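Local coordinates for protein acyl-CoA dehydrogenase (Mycobacterium thermoresistibile, PDB 3PFD) that probably catalyses the flavin-dependent oxidation of saturated acyl-CoA thioesters to 2,3-dehydroacyl-CoA, handing the electrons on to an acceptor, at residues K48-F51 with P52-L56; V93-S96 with A97-I100; V340-E343 with V344-D347; P362-R365 with M366-A370. All coordinates share one frame; numbering follows the deposited sequence.

Interaction 1 (K48-F51 with P52-L56); sequences KARF and PEEAL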
loop_
_atom_site.group_PDB
_atom_site.type_symbol
_atom_site.label_atom_id
_atom_site.label_comp_id
_atom_site.label_asym_id
_atom_site.label_seq_id
_atom_site.Cartn_x
_atom_site.Cartn_y
_atom_site.Cartn_z
ATOM N N LYS C 48 26.247 -19.235 10.699
ATOM C CA LYS C 48 27.191 -20.184 10.124
ATOM C C LYS C 48 26.708 -20.768 8.798
ATOM O O LYS C 48 27.454 -21.472 8.120
ATOM C CB LYS C 48 27.408 -21.336 11.102
ATOM C CG LYS C 48 27.949 -20.910 12.450
ATOM C CD LYS C 48 29.426 -20.628 12.388
ATOM C CE LYS C 48 29.983 -20.126 13.730
ATOM N NZ LYS C 48 29.464 -20.923 14.893
ATOM N N ALA C 49 25.460 -20.477 8.430
ATOM C CA ALA C 49 24.856 -21.054 7.226
ATOM C C ALA C 49 25.003 -22.577 7.273
ATOM O O ALA C 49 25.614 -23.172 6.416
ATOM C CB ALA C 49 25.503 -20.482 5.959
ATOM N N ARG C 50 24.470 -23.199 8.311
ATOM C CA ARG C 50 24.705 -24.617 8.538
ATOM C C ARG C 50 23.379 -25.305 8.818
ATOM O O ARG C 50 22.476 -24.689 9.401
ATOM C CB ARG C 50 25.716 -24.828 9.691
ATOM C CG ARG C 50 25.311 -24.309 11.079
ATOM C CD ARG C 50 24.883 -25.434 11.999
ATOM N NE ARG C 50 24.876 -25.073 13.420
ATOM C CZ ARG C 50 24.066 -25.636 14.323
ATOM N NH1 ARG C 50 24.108 -25.257 15.597
ATOM N NH2 ARG C 50 23.206 -26.576 13.958
ATOM N N PHE C 51 23.272 -26.572 8.405
ATOM C CA PHE C 51 22.037 -27.321 8.601
ATOM C C PHE C 51 21.511 -27.271 10.049
ATOM O O PHE C 51 22.279 -27.465 10.985
ATOM C CB PHE C 51 22.210 -28.780 8.181
ATOM C CG PHE C 51 20.906 -29.529 8.105
ATOM C CD1 PHE C 51 20.534 -30.406 9.109
ATOM C CD2 PHE C 51 20.015 -29.299 7.051
ATOM C CE1 PHE C 51 19.308 -31.066 9.051
ATOM C CE2 PHE C 51 18.797 -29.976 6.974
ATOM C CZ PHE C 51 18.442 -30.849 7.973
ATOM N N PRO C 52 20.187 -27.035 10.234
ATOM C CA PRO C 52 19.641 -27.119 11.605
ATOM C C PRO C 52 19.548 -28.565 12.152
ATOM O O PRO C 52 18.434 -29.101 12.293
ATOM C CB PRO C 52 18.254 -26.469 11.485
ATOM C CG PRO C 52 17.848 -26.670 10.026
ATOM C CD PRO C 52 19.158 -26.715 9.223
ATOM N N GLU C 53 20.702 -29.170 12.473
ATOM C CA GLU C 53 20.772 -30.573 12.947
ATOM C C GLU C 53 20.032 -30.822 14.236
ATOM O O GLU C 53 19.406 -31.859 14.406
ATOM C CB GLU C 53 22.225 -31.039 13.150
ATOM C CG GLU C 53 22.736 -32.051 12.133
ATOM C CD GLU C 53 21.895 -33.326 12.028
ATOM O OE1 GLU C 53 21.760 -34.081 13.019
ATOM O OE2 GLU C 53 21.393 -33.592 10.922
ATOM N N GLU C 54 20.158 -29.884 15.166
ATOM C CA GLU C 54 19.439 -29.969 16.440
ATOM C C GLU C 54 17.913 -29.976 16.259
ATOM O O GLU C 54 17.213 -30.795 16.874
ATOM C CB GLU C 54 19.847 -28.822 17.354
ATOM C CG GLU C 54 21.325 -28.750 17.651
ATOM C CD GLU C 54 22.090 -27.842 16.700
ATOM O OE1 GLU C 54 21.556 -27.432 15.647
ATOM O OE2 GLU C 54 23.264 -27.554 16.995
ATOM N N ALA C 55 17.396 -29.087 15.405
ATOM C CA ALA C 55 15.994 -29.170 15.037
ATOM C C ALA C 55 15.614 -30.550 14.436
ATOM O O ALA C 55 14.610 -31.106 14.821
ATOM C CB ALA C 55 15.593 -28.039 14.100
ATOM N N LEU C 56 16.416 -31.084 13.512
ATOM C CA LEU C 56 16.122 -32.368 12.881
ATOM C C LEU C 56 16.001 -33.511 13.907
ATOM O O LEU C 56 15.033 -34.275 13.872
ATOM C CB LEU C 56 17.168 -32.719 11.817
ATOM C CG LEU C 56 16.949 -34.043 11.051
ATOM C CD1 LEU C 56 15.680 -34.036 10.148
ATOM C CD2 LEU C 56 18.188 -34.431 10.237
#
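The guanidinium of Arg50 and the ring of Phe51 are the flat groups that meet helix 53-61, one by its edge and the other by a face. Glu54 lies at the guanidinium edge and takes an end-on, two-pronged salt bridge: Arg50 NH2 reaches the syn lone pair of OE1 at 2.5 Å, almost straight, while NH1 meets OE2 at 2.8 Å along a more bent path. The two planes are 45° apart; of these two bonds, the one from NH2 lies in the guanidinium plane and the one from NH1 is tilted out of it. Arg50 NH2 also donates to Phe51 O at 3.2 Å, and NH1 has a second salt bridge to Glu44 on the preceding helix. An arginine suits this place because its several N-H groups can serve two carboxylates and a backbone carbonyl at once. On one face of the Phe51 ring sits CD of Pro52, 3.7 Å from the centroid, a CH-pi contact. Phe51 CG is anti to the backbone N (chi1 -169°), which turns the ring forward along the chain, so that CE1 also touches CD2 of Leu56 at 3.7 Å. Phe51 O is gripped from opposite faces of its plane, by Arg50 NH2 and by Glu53 N at 2.8 Å. The latter bond closes an inverse gamma turn centred on Pro52, the N-cap residue. Ala49, with positive phi, ends helix 24-47 as C-prime of a Schellman motif; the whole is a tight helix-to-helix link.

Interaction 2 (V93-S96 with A97-I100); sequences VDCS and ASLI
Asp94 caps the start of helix 95-114 by bending its side chain over Ala97. Its CB already lies 3.9 Å from the methyl CB of Ala97. CG comes closer, 3.6 Å from that methyl, and at the tip Asp94 OD1 accepts from Ala97 N at 2.8 Å in a nearly straight bond (172°). The N-H arrives from well above the carboxylate plane, so OD1 is approached from the face side of the carboxylate and not in its plane. The last atom, OD2, rests 3.9 Å from the same methyl. With CG opposite the backbone N (chi1 180°), the carboxylate is swung forward to the third residue of the helix. Asp is apt at an N-cap, being short enough to reach forward to an amide that has no carbonyl of an earlier turn, and alanine at the third position is small enough to lie beneath it. The backbone pairs in turn, Ser98 N donating to Asp94 O at 3.1 Å. Ser98 OG then donates to a lone pair of Cys95 O at 2.6 Å, in the carbonyl plane, and is also bonded to Gln262 of helix 256-280. In so buried a setting, where Asp94 also packs on Ala42, polar groups gain from having partners close by: the negative cap would be expected to be stabilised by the positive end of the helix dipole, while the serine hydroxyl ties that first turn to a neighbouring helix.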
loop_
_atom_site.group_PDB
_atom_site.type_symbol
_atom_site.label_atom_id
_atom_site.label_comp_id
_atom_site.label_asym_id
_atom_site.label_seq_id
_atom_site.Cartn_x
_atom_site.Cartn_y
_atom_site.Cartn_z
ATOM N N VAL C 93 10.141 -19.755 14.883
ATOM C CA VAL C 93 11.457 -19.636 15.549
ATOM C C VAL C 93 12.657 -19.877 14.618
ATOM O O VAL C 93 13.775 -19.375 14.879
ATOM C CB VAL C 93 11.579 -20.494 16.847
ATOM C CG1 VAL C 93 10.484 -20.116 17.903
ATOM C CG2 VAL C 93 11.560 -22.005 16.545
ATOM N N ASP C 94 12.435 -20.622 13.529
ATOM C CA ASP C 94 13.536 -20.907 12.622
ATOM C C ASP C 94 13.015 -21.404 11.292
ATOM O O ASP C 94 12.523 -22.528 11.180
ATOM C CB ASP C 94 14.457 -21.945 13.257
ATOM C CG ASP C 94 15.615 -22.312 12.394
ATOM O OD1 ASP C 94 15.499 -22.258 11.144
ATOM O OD2 ASP C 94 16.637 -22.715 12.977
ATOM N N CYS C 95 13.118 -20.555 10.282
ATOM C CA CYS C 95 12.506 -20.862 8.995
ATOM C C CYS C 95 13.277 -21.976 8.296
ATOM O O CYS C 95 12.655 -22.869 7.712
ATOM C CB CYS C 95 12.402 -19.611 8.136
ATOM S SG CYS C 95 11.445 -19.771 6.611
ATOM N N SER C 96 14.609 -21.983 8.390
ATOM C CA SER C 96 15.349 -23.123 7.798
ATOM C C SER C 96 14.862 -24.462 8.351
ATOM O O SER C 96 14.676 -25.415 7.607
ATOM C CB SER C 96 16.857 -22.986 7.949
ATOM O OG SER C 96 17.326 -21.804 7.316
ATOM N N ALA C 97 14.676 -24.523 9.664
ATOM C CA ALA C 97 14.172 -25.721 10.322
ATOM C C ALA C 97 12.782 -26.118 9.832
ATOM O O ALA C 97 12.509 -27.316 9.649
ATOM C CB ALA C 97 14.188 -25.536 11.862
ATOM N N SER C 98 11.900 -25.119 9.641
ATOM C CA SER C 98 10.536 -25.365 9.153
ATOM C C SER C 98 10.514 -26.095 7.802
ATOM O O SER C 98 9.548 -26.783 7.471
ATOM C CB SER C 98 9.696 -24.055 9.079
ATOM O OG SER C 98 10.047 -23.278 7.934
ATOM N N LEU C 99 11.600 -25.967 7.044
ATOM C CA LEU C 99 11.680 -26.614 5.737
ATOM C C LEU C 99 11.894 -28.137 5.831
ATOM O O LEU C 99 11.767 -28.845 4.827
ATOM C CB LEU C 99 12.759 -25.936 4.879
ATOM C CG LEU C 99 12.378 -24.546 4.333
ATOM C CD1 LEU C 99 13.609 -23.787 3.838
ATOM C CD2 LEU C 99 11.377 -24.689 3.201
ATOM N N ILE C 100 12.213 -28.641 7.019
ATOM C CA ILE C 100 12.289 -30.106 7.224
ATOM C C ILE C 100 10.882 -30.695 7.053
ATOM O O ILE C 100 10.648 -31.498 6.115
ATOM C CB ILE C 100 12.918 -30.464 8.610
ATOM C CG1 ILE C 100 14.368 -29.963 8.694
ATOM C CG2 ILE C 100 12.799 -31.977 8.921
ATOM C CD1 ILE C 100 14.861 -29.811 10.139
#

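Interaction 3 (V340-E343 with V344-D347); sequences VAME and VTTD
Within the long helix 326-352 of the C-terminal helical domain, Thr345 and Thr346 fold their hydroxyls back onto the preceding turn. Thr345 OG1 donates to Ala341 O at 2.9 Å, and Thr346 OG1 to Met342 O at 2.7 Å. Each of these carbonyls also receives the N-H of the same threonine, at 3.0 Å for Thr345 N to Ala341 O, the hydroxyl and the amide coming from opposite faces of the carbonyl plane. The two hydroxyls do this from different rotamers: Thr345 OG1 stands between backbone N and carbonyl carbon (chi1 61°), whereas OG1 of Thr346 lies beside its own N (chi1 -59°). Threonine suits the site because its hydroxyl is satisfied by its own helix. Met342 bends its chain so that CE covers Thr346 OG1 at 3.6 Å. On another side of the helix Val340 CG1 and Val344 CG2 lie alongside each other at 4.0 Å. Glu343 and Asp347 run side by side with carboxylates at right angles; one water joins the backbone Glu343 O to Asp347 OD1, and a second joins the two carboxylates, though its bond to Asp347 OD2 is doubtfully short. Their like charges would be eased by Lys304 of helix 292-321, a salt-bridge partner of Glu343. The valines and Asp347 face helix 292-321, Ala341, Thr345 and also Val344 meet helix 256-280, and Met342 and Thr346 pack on helix 363-373 and the second subunit.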
loop_
_atom_site.group_PDB
_atom_site.type_symbol
_atom_site.label_atom_id
_atom_site.label_comp_id
_atom_site.label_asym_id
_atom_site.label_seq_id
_atom_site.Cartn_x
_atom_site.Cartn_y
_atom_site.Cartn_z
ATOM N N VAL C 340 2.091 -10.722 3.382
ATOM C CA VAL C 340 1.904 -10.248 4.762
ATOM C C VAL C 340 3.246 -10.333 5.566
ATOM O O VAL C 340 3.667 -9.364 6.229
ATOM C CB VAL C 340 0.736 -10.982 5.435
ATOM C CG1 VAL C 340 0.746 -10.785 6.949
ATOM C CG2 VAL C 340 -0.644 -10.460 4.887
ATOM N N ALA C 341 3.921 -11.483 5.450
ATOM C CA ALA C 341 5.187 -11.721 6.149
ATOM C C ALA C 341 6.242 -10.698 5.775
ATOM O O ALA C 341 6.979 -10.267 6.622
ATOM C CB ALA C 341 5.695 -13.123 5.863
ATOM N N MET C 342 6.348 -10.378 4.487
ATOM C CA MET C 342 7.329 -9.383 4.041
ATOM C C MET C 342 7.098 -8.028 4.696
ATOM O O MET C 342 8.046 -7.371 5.165
ATOM C CB MET C 342 7.327 -9.247 2.495
ATOM C CG MET C 342 8.611 -8.661 1.925
ATOM S SD MET C 342 10.104 -9.621 2.308
ATOM C CE MET C 342 10.875 -8.617 3.635
ATOM N N GLU C 343 5.838 -7.584 4.668
ATOM C CA GLU C 343 5.456 -6.328 5.295
ATOM C C GLU C 343 5.654 -6.373 6.825
ATOM O O GLU C 343 6.213 -5.459 7.395
ATOM C CB GLU C 343 3.994 -5.941 4.916
ATOM C CG GLU C 343 3.390 -4.794 5.778
ATOM C CD GLU C 343 1.914 -4.490 5.434
ATOM O OE1 GLU C 343 1.305 -3.609 6.088
ATOM O OE2 GLU C 343 1.351 -5.147 4.531
ATOM N N VAL C 344 5.201 -7.437 7.471
ATOM C CA VAL C 344 5.287 -7.562 8.932
ATOM C C VAL C 344 6.724 -7.569 9.439
ATOM O O VAL C 344 7.050 -6.847 10.402
ATOM C CB VAL C 344 4.520 -8.825 9.461
ATOM C CG1 VAL C 344 4.909 -9.150 10.893
ATOM C CG2 VAL C 344 2.994 -8.605 9.367
ATOM N N THR C 345 7.584 -8.353 8.785
ATOM C CA THR C 345 8.997 -8.463 9.193
ATOM C C THR C 345 9.788 -7.184 8.924
ATOM O O THR C 345 10.654 -6.842 9.714
ATOM C CB THR C 345 9.724 -9.656 8.541
ATOM O OG1 THR C 345 9.712 -9.516 7.127
ATOM C CG2 THR C 345 9.073 -11.000 8.945
ATOM N N THR C 346 9.482 -6.496 7.817
ATOM C CA THR C 346 10.041 -5.152 7.532
ATOM C C THR C 346 9.698 -4.163 8.657
ATOM O O THR C 346 10.558 -3.402 9.104
ATOM C CB THR C 346 9.557 -4.601 6.160
ATOM O OG1 THR C 346 9.957 -5.522 5.142
ATOM C CG2 THR C 346 10.201 -3.265 5.832
ATOM N N ASP C 347 8.436 -4.200 9.086
ATOM C CA ASP C 347 7.923 -3.424 10.224
ATOM C C ASP C 347 8.583 -3.774 11.565
ATOM O O ASP C 347 8.917 -2.881 12.351
ATOM C CB ASP C 347 6.405 -3.637 10.361
ATOM C CG ASP C 347 5.600 -2.850 9.342
ATOM O OD1 ASP C 347 6.169 -1.985 8.591
ATOM O OD2 ASP C 347 4.378 -3.127 9.283
HETATM O O HOH W 1 6.522 -2.632 5.947
HETATM O O HOH W 2 2.697 -2.094 7.834
#

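Interaction 4 (P362-R365 with M366-A370); sequences PVER and MMRDA
Pro362 lies at the N-terminal end of helix 363-373, where its ring lies beside the extended side chain of Met366: Pro362 CB is 3.8 Å from the methyl CE. Its carbonyl O takes Met366 N at 3.0 Å, an i to i+4 bond. Proline is at ease near the N-terminal end of a helix, where backbone N-H groups are not needed for bonds to an earlier turn. Val363 meets Met366 through CG1, which is 4.2 Å from SD; these apolar groups reach helix 256-280, at Ala273 for the valine and at Ile266 and Ala270 for the methionine. Glu364 makes the typical i to i+4 Glu-Arg salt bridge of a helix. Its chain is bent at chi2 (-76°), which swings the carboxylate along the helix until it faces the guanidinium edge of Arg368, the two planes being 23° apart. Arg368 NH2 points almost straight at Glu364 OE1, 3.0 Å away, while NE of the same arginine closes on OE2 at a very short distance of doubtful accuracy. Arg368 is a good choice for so buried a place because its further N-H groups can serve Asp46 and the carbonyl of Leu215 as well. Its backbone O accepts from Tyr357 of the second subunit. Arg365 offers its CA to one face of that guanidinium and lays CG 3.6 Å from Asp369 OD2. Asp369 has its main polar partner in Ile217 N, which bonds to OD1. Between the unlike charges sits one water, accepting from Arg365 NE at 2.9 Å and donating to Asp369 OD2 at 2.6 Å.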
loop_
_atom_site.group_PDB
_atom_site.type_symbol
_atom_site.label_atom_id
_atom_site.label_comp_id
_atom_site.label_asym_id
_atom_site.label_seq_id
_atom_site.Cartn_x
_atom_site.Cartn_y
_atom_site.Cartn_z
ATOM N N PRO C 362 16.549 -11.315 16.610
ATOM C CA PRO C 362 16.171 -12.224 15.507
ATOM C C PRO C 362 15.400 -11.590 14.338
ATOM O O PRO C 362 15.246 -12.227 13.295
ATOM C CB PRO C 362 15.265 -13.255 16.208
ATOM C CG PRO C 362 14.634 -12.502 17.331
ATOM C CD PRO C 362 15.634 -11.447 17.765
ATOM N N VAL C 363 14.894 -10.374 14.502
ATOM C CA VAL C 363 13.959 -9.800 13.505
ATOM C C VAL C 363 14.603 -9.549 12.125
ATOM O O VAL C 363 13.990 -9.717 11.119
ATOM C CB VAL C 363 13.208 -8.542 14.037
ATOM C CG1 VAL C 363 12.258 -8.926 15.156
ATOM C CG2 VAL C 363 14.182 -7.413 14.496
ATOM N N GLU C 364 15.858 -9.152 12.132
ATOM C CA GLU C 364 16.714 -9.026 10.958
ATOM C C GLU C 364 16.741 -10.376 10.147
ATOM O O GLU C 364 16.523 -10.414 8.926
ATOM C CB GLU C 364 18.065 -8.662 11.599
ATOM C CG GLU C 364 19.265 -8.504 10.868
ATOM C CD GLU C 364 19.884 -9.777 10.433
ATOM O OE1 GLU C 364 20.213 -10.692 11.250
ATOM O OE2 GLU C 364 20.094 -9.804 9.231
ATOM N N ARG C 365 16.991 -11.489 10.832
ATOM C CA ARG C 365 16.930 -12.802 10.165
ATOM C C ARG C 365 15.528 -13.125 9.633
ATOM O O ARG C 365 15.354 -13.591 8.494
ATOM C CB ARG C 365 17.411 -13.909 11.108
ATOM C CG ARG C 365 17.294 -15.291 10.506
ATOM C CD ARG C 365 17.482 -16.367 11.576
ATOM N NE ARG C 365 16.330 -16.581 12.460
ATOM C CZ ARG C 365 16.339 -16.386 13.785
ATOM N NH1 ARG C 365 17.412 -15.886 14.403
ATOM N NH2 ARG C 365 15.253 -16.654 14.501
ATOM N N MET C 366 14.530 -12.861 10.460
ATOM C CA MET C 366 13.142 -13.042 10.060
ATOM C C MET C 366 12.755 -12.310 8.756
ATOM O O MET C 366 12.015 -12.843 7.918
ATOM C CB MET C 366 12.226 -12.637 11.200
ATOM C CG MET C 366 12.275 -13.626 12.404
ATOM S SD MET C 366 11.466 -12.868 13.822
ATOM C CE MET C 366 11.714 -14.105 15.077
ATOM N N MET C 367 13.293 -11.112 8.583
ATOM C CA MET C 367 12.989 -10.291 7.418
ATOM C C MET C 367 13.628 -10.935 6.197
ATOM O O MET C 367 12.982 -11.107 5.137
ATOM C CB MET C 367 13.531 -8.861 7.636
ATOM C CG MET C 367 13.174 -7.904 6.511
ATOM S SD MET C 367 13.877 -6.269 6.760
ATOM C CE MET C 367 13.684 -5.604 5.096
ATOM N N ARG C 368 14.904 -11.303 6.354
ATOM C CA ARG C 368 15.652 -11.979 5.294
ATOM C C ARG C 368 14.975 -13.299 4.864
ATOM O O ARG C 368 14.814 -13.546 3.664
ATOM C CB ARG C 368 17.105 -12.203 5.709
ATOM C CG ARG C 368 17.902 -10.881 5.833
ATOM C CD ARG C 368 19.380 -11.146 6.093
ATOM N NE ARG C 368 19.669 -11.520 7.474
ATOM C CZ ARG C 368 19.998 -12.745 7.893
ATOM N NH1 ARG C 368 20.017 -13.784 7.036
ATOM N NH2 ARG C 368 20.266 -12.937 9.187
ATOM N N ASP C 369 14.552 -14.103 5.842
ATOM C CA ASP C 369 13.808 -15.344 5.588
ATOM C C ASP C 369 12.452 -15.096 4.925
ATOM O O ASP C 369 12.033 -15.870 4.073
ATOM C CB ASP C 369 13.550 -16.116 6.902
ATOM C CG ASP C 369 14.837 -16.602 7.576
ATOM O OD1 ASP C 369 15.946 -16.545 6.944
ATOM O OD2 ASP C 369 14.721 -17.042 8.752
ATOM N N ALA C 370 11.729 -14.067 5.367
ATOM C CA ALA C 370 10.376 -13.855 4.852
ATOM C C ALA C 370 10.382 -13.691 3.333
ATOM O O ALA C 370 9.439 -14.136 2.665
ATOM C CB ALA C 370 9.703 -12.638 5.521
HETATM O O HOH W 3 13.873 -17.487 11.144
#

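How the interactions relate
Interaction 1 is the surface contact; the other three are buried. Interactions 1 and 2 both belong to the N-terminal helical domain and pack together, small Ala55 against Ala97 and Leu56 against Ile100, and a proline gamma turn and an aspartate cap stand at the starts of these two touching helices. Interactions 3 and 4 lie on consecutive helices of the C-terminal domain, with Thr345 against Met367 and Ala370, and both reach the second subunit. Interaction 4 also meets interaction 2, where Cys95 touches Asp369, joining the two domains. Salt bridges stand out in interactions 1 and 4, where Arg50 and Arg368 each have a second acidic partner; interaction 2 adds a capping bond, and it and interaction 3 share hydroxyl-to-carbonyl bonds.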